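Local coordinates for cleavage stimulation factor 77 (Encephalitozoon cuniculi, PDB 2UY1), which belongs to the helical-repeat suppressor of forked family and probably binds mRNA as part of the nuclear 3'-end cleavage machinery, at residues B[195-206]-B[218-228]. Residues are numbered along the deposited sequence; the frame is centred on the assembly and turned at random.
Sequences ESRMHFIHNYIL and FYSEYLIGIGQ
The ring of Y219 is sandwiched: H202 CB of the facing helix lies over one face, a CH-pi contact offset toward the rim, while L223 CD1 of its own helix lies over the centre of the opposite face. H199 takes the edge of that ring, its ND1 sharing a 2.6 Å hydrogen bond with Y219 OH, and presents one of its own faces to the edge of Y222, the planes 84° apart in a T-shaped pair. H202 turns the same face to both tyrosines, its plane close to parallel with each but slid aside, with CE1 3.5 Å from Y222 CG. Its CG stands anti to the carbonyl carbon (chi1 -75°), which lets ND1 turn back to M198 O at 2.8 Å; NE2 shares a water with F218 O. Antiparallel helices 193-208 and 213-225 thus mesh knobs-into-holes, Y219 among H199, H202, N203 and L206, and Y222 among E195, M198, H199 and H202, as a helical hairpin of a TPR-like array. Helix 173-184 packs on M198 and H202, and helix 229-242 on Y219. Q228, whose backbone N closes the Schellman motif with L223 O, uses NE2 to donate to E195 OE2 at 3.0 Å, almost straight but from above the carboxylate plane. The same oxygen takes H199 NE2 on its anti lone pair. With both nitrogens engaged, the H199 ring is fixed in rotation, and the E195 carboxylate may polarise it within this buried aromatic cluster.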
# COMPACT_ATOMS: atom_id res chain seq x y z
N GLU B 195 13.12 -35.11 26.97
CA GLU B 195 12.42 -35.79 25.89
C GLU B 195 11.07 -36.42 26.32
O GLU B 195 10.06 -36.26 25.64
CB GLU B 195 13.34 -36.86 25.29
CG GLU B 195 12.69 -37.68 24.18
CD GLU B 195 13.58 -38.75 23.54
OE1 GLU B 195 14.83 -38.67 23.65
OE2 GLU B 195 12.99 -39.67 22.90
N SER B 196 11.07 -37.13 27.46
CA SER B 196 9.90 -37.80 28.01
C SER B 196 8.83 -36.74 28.33
O SER B 196 7.64 -36.84 27.95
CB SER B 196 10.36 -38.59 29.25
OG SER B 196 9.30 -39.34 29.81
N ARG B 197 9.27 -35.69 29.01
CA ARG B 197 8.41 -34.56 29.28
C ARG B 197 7.81 -33.95 28.01
O ARG B 197 6.65 -33.52 28.01
CB ARG B 197 9.13 -33.48 30.09
CG ARG B 197 8.20 -32.24 30.43
CD ARG B 197 8.60 -31.50 31.71
NE ARG B 197 7.73 -30.36 31.97
CZ ARG B 197 6.59 -30.42 32.66
NH1 ARG B 197 6.15 -31.59 33.16
NH2 ARG B 197 5.88 -29.31 32.83
N MET B 198 8.62 -33.86 26.97
CA MET B 198 8.22 -33.19 25.71
C MET B 198 7.24 -34.05 24.89
O MET B 198 6.33 -33.53 24.21
CB MET B 198 9.48 -32.88 24.86
CG MET B 198 10.36 -31.69 25.37
SD MET B 198 9.42 -30.28 26.00
CE MET B 198 8.48 -29.78 24.54
N HIS B 199 7.43 -35.37 24.95
CA HIS B 199 6.50 -36.30 24.31
C HIS B 199 5.11 -36.12 24.91
O HIS B 199 4.16 -35.94 24.17
CB HIS B 199 6.97 -37.74 24.45
CG HIS B 199 8.14 -38.09 23.57
ND1 HIS B 199 8.11 -37.95 22.20
CD2 HIS B 199 9.34 -38.64 23.86
CE1 HIS B 199 9.25 -38.37 21.68
NE2 HIS B 199 10.02 -38.79 22.67
N PHE B 200 5.02 -36.10 26.24
CA PHE B 200 3.73 -35.95 26.92
C PHE B 200 3.03 -34.69 26.47
O PHE B 200 1.84 -34.71 26.14
CB PHE B 200 3.86 -35.93 28.46
CG PHE B 200 2.63 -35.42 29.13
CD1 PHE B 200 1.56 -36.27 29.38
CD2 PHE B 200 2.50 -34.09 29.44
CE1 PHE B 200 0.41 -35.79 29.94
CE2 PHE B 200 1.33 -33.58 30.02
CZ PHE B 200 0.30 -34.43 30.28
N ILE B 201 3.77 -33.57 26.51
CA ILE B 201 3.20 -32.26 26.19
C ILE B 201 2.64 -32.27 24.76
O ILE B 201 1.50 -31.88 24.57
CB ILE B 201 4.24 -31.09 26.49
CG1 ILE B 201 4.37 -30.89 28.02
CG2 ILE B 201 3.91 -29.81 25.75
CD1 ILE B 201 5.31 -29.74 28.47
N HIS B 202 3.42 -32.73 23.78
CA HIS B 202 2.97 -32.76 22.37
C HIS B 202 1.78 -33.73 22.15
O HIS B 202 0.83 -33.41 21.44
CB HIS B 202 4.11 -33.19 21.43
CG HIS B 202 5.14 -32.12 21.18
ND1 HIS B 202 6.32 -32.04 21.89
CD2 HIS B 202 5.16 -31.10 20.29
CE1 HIS B 202 7.01 -30.99 21.48
NE2 HIS B 202 6.34 -30.40 20.50
N ASN B 203 1.82 -34.90 22.78
CA ASN B 203 0.69 -35.84 22.66
C ASN B 203 -0.56 -35.33 23.33
O ASN B 203 -1.66 -35.44 22.76
CB ASN B 203 1.05 -37.20 23.24
CG ASN B 203 1.84 -38.02 22.30
OD1 ASN B 203 3.01 -38.33 22.56
ND2 ASN B 203 1.24 -38.37 21.17
N TYR B 204 -0.43 -34.80 24.55
CA TYR B 204 -1.58 -34.19 25.24
C TYR B 204 -2.14 -33.07 24.35
O TYR B 204 -3.33 -32.96 24.21
CB TYR B 204 -1.18 -33.62 26.59
CG TYR B 204 -2.32 -32.97 27.35
CD1 TYR B 204 -3.18 -33.76 28.14
CD2 TYR B 204 -2.55 -31.60 27.29
CE1 TYR B 204 -4.23 -33.21 28.84
CE2 TYR B 204 -3.63 -31.04 28.01
CZ TYR B 204 -4.46 -31.87 28.78
OH TYR B 204 -5.53 -31.41 29.53
N ILE B 205 -1.28 -32.23 23.78
CA ILE B 205 -1.75 -31.21 22.82
C ILE B 205 -2.46 -31.79 21.57
O ILE B 205 -3.45 -31.24 21.10
CB ILE B 205 -0.62 -30.25 22.41
CG1 ILE B 205 -0.08 -29.50 23.63
CG2 ILE B 205 -1.12 -29.28 21.33
CD1 ILE B 205 1.26 -28.80 23.40
N LEU B 206 -1.99 -32.95 21.12
CA LEU B 206 -2.56 -33.68 19.99
C LEU B 206 -3.94 -34.19 20.31
O LEU B 206 -4.81 -34.20 19.44
CB LEU B 206 -1.67 -34.88 19.60
CG LEU B 206 -0.86 -35.01 18.29
CD1 LEU B 206 -0.14 -33.74 17.96
CD2 LEU B 206 0.12 -36.16 18.35
N PHE B 218 3.81 -29.15 14.86
CA PHE B 218 4.66 -28.84 16.04
C PHE B 218 5.46 -30.07 16.50
O PHE B 218 6.68 -30.03 16.67
CB PHE B 218 3.86 -28.40 17.27
CG PHE B 218 3.08 -27.11 17.13
CD1 PHE B 218 3.39 -26.13 16.17
CD2 PHE B 218 2.08 -26.85 18.05
CE1 PHE B 218 2.64 -24.92 16.09
CE2 PHE B 218 1.36 -25.66 17.99
CZ PHE B 218 1.63 -24.71 16.99
N TYR B 219 4.74 -31.18 16.72
CA TYR B 219 5.34 -32.47 17.12
C TYR B 219 6.24 -33.05 16.06
O TYR B 219 7.34 -33.53 16.36
CB TYR B 219 4.24 -33.48 17.50
CG TYR B 219 4.70 -34.66 18.36
CD1 TYR B 219 5.84 -34.56 19.15
CD2 TYR B 219 3.94 -35.81 18.46
CE1 TYR B 219 6.24 -35.59 19.98
CE2 TYR B 219 4.35 -36.89 19.26
CZ TYR B 219 5.47 -36.78 20.01
OH TYR B 219 5.87 -37.84 20.81
N SER B 220 5.79 -33.05 14.81
CA SER B 220 6.63 -33.54 13.72
C SER B 220 8.01 -32.84 13.76
O SER B 220 9.07 -33.49 13.66
CB SER B 220 5.93 -33.28 12.38
OG SER B 220 6.80 -33.56 11.27
N GLU B 221 7.97 -31.51 13.90
CA GLU B 221 9.19 -30.68 13.90
C GLU B 221 10.04 -31.00 15.11
O GLU B 221 11.21 -31.20 14.97
CB GLU B 221 8.89 -29.19 13.85
CG GLU B 221 8.51 -28.66 12.45
CD GLU B 221 9.58 -28.83 11.38
OE1 GLU B 221 10.61 -28.10 11.40
OE2 GLU B 221 9.37 -29.65 10.46
N TYR B 222 9.41 -31.10 16.28
CA TYR B 222 10.12 -31.53 17.48
C TYR B 222 10.81 -32.88 17.26
O TYR B 222 11.99 -33.04 17.56
CB TYR B 222 9.18 -31.61 18.68
CG TYR B 222 9.86 -32.29 19.84
CD1 TYR B 222 10.86 -31.62 20.56
CD2 TYR B 222 9.54 -33.60 20.19
CE1 TYR B 222 11.51 -32.25 21.64
CE2 TYR B 222 10.18 -34.22 21.27
CZ TYR B 222 11.17 -33.55 21.98
OH TYR B 222 11.82 -34.17 23.03
N LEU B 223 10.06 -33.82 16.70
CA LEU B 223 10.55 -35.18 16.51
C LEU B 223 11.70 -35.23 15.53
O LEU B 223 12.63 -36.00 15.73
CB LEU B 223 9.43 -36.08 15.99
CG LEU B 223 8.52 -36.62 17.09
CD1 LEU B 223 7.39 -37.38 16.42
CD2 LEU B 223 9.25 -37.49 18.16
N ILE B 224 11.64 -34.38 14.49
CA ILE B 224 12.69 -34.29 13.46
C ILE B 224 13.98 -33.77 14.11
O ILE B 224 15.07 -34.21 13.79
CB ILE B 224 12.24 -33.39 12.26
CG1 ILE B 224 11.14 -34.08 11.43
CG2 ILE B 224 13.40 -32.96 11.38
CD1 ILE B 224 10.73 -33.32 10.12
N GLY B 225 13.85 -32.86 15.06
CA GLY B 225 15.02 -32.20 15.64
C GLY B 225 15.71 -33.07 16.65
O GLY B 225 16.90 -32.88 16.93
N ILE B 226 14.98 -34.05 17.19
CA ILE B 226 15.59 -35.10 18.02
C ILE B 226 16.00 -36.35 17.29
O ILE B 226 16.41 -37.33 17.91
CB ILE B 226 14.80 -35.49 19.33
CG1 ILE B 226 13.41 -36.08 19.04
CG2 ILE B 226 14.80 -34.33 20.30
CD1 ILE B 226 12.70 -36.44 20.39
N GLY B 227 15.94 -36.31 15.97
CA GLY B 227 16.35 -37.43 15.17
C GLY B 227 15.30 -38.53 15.10
O GLY B 227 15.64 -39.70 14.85
N GLN B 228 14.03 -38.20 15.36
CA GLN B 228 12.95 -39.22 15.27
C GLN B 228 11.96 -38.96 14.11
O GLN B 228 10.74 -38.99 14.29
CB GLN B 228 12.22 -39.44 16.63
CG GLN B 228 13.00 -40.28 17.61
CD GLN B 228 12.56 -40.12 19.08
OE1 GLN B 228 11.35 -40.14 19.43
NE2 GLN B 228 13.57 -39.97 19.96
O HOH W 1 7.36 -28.30 19.04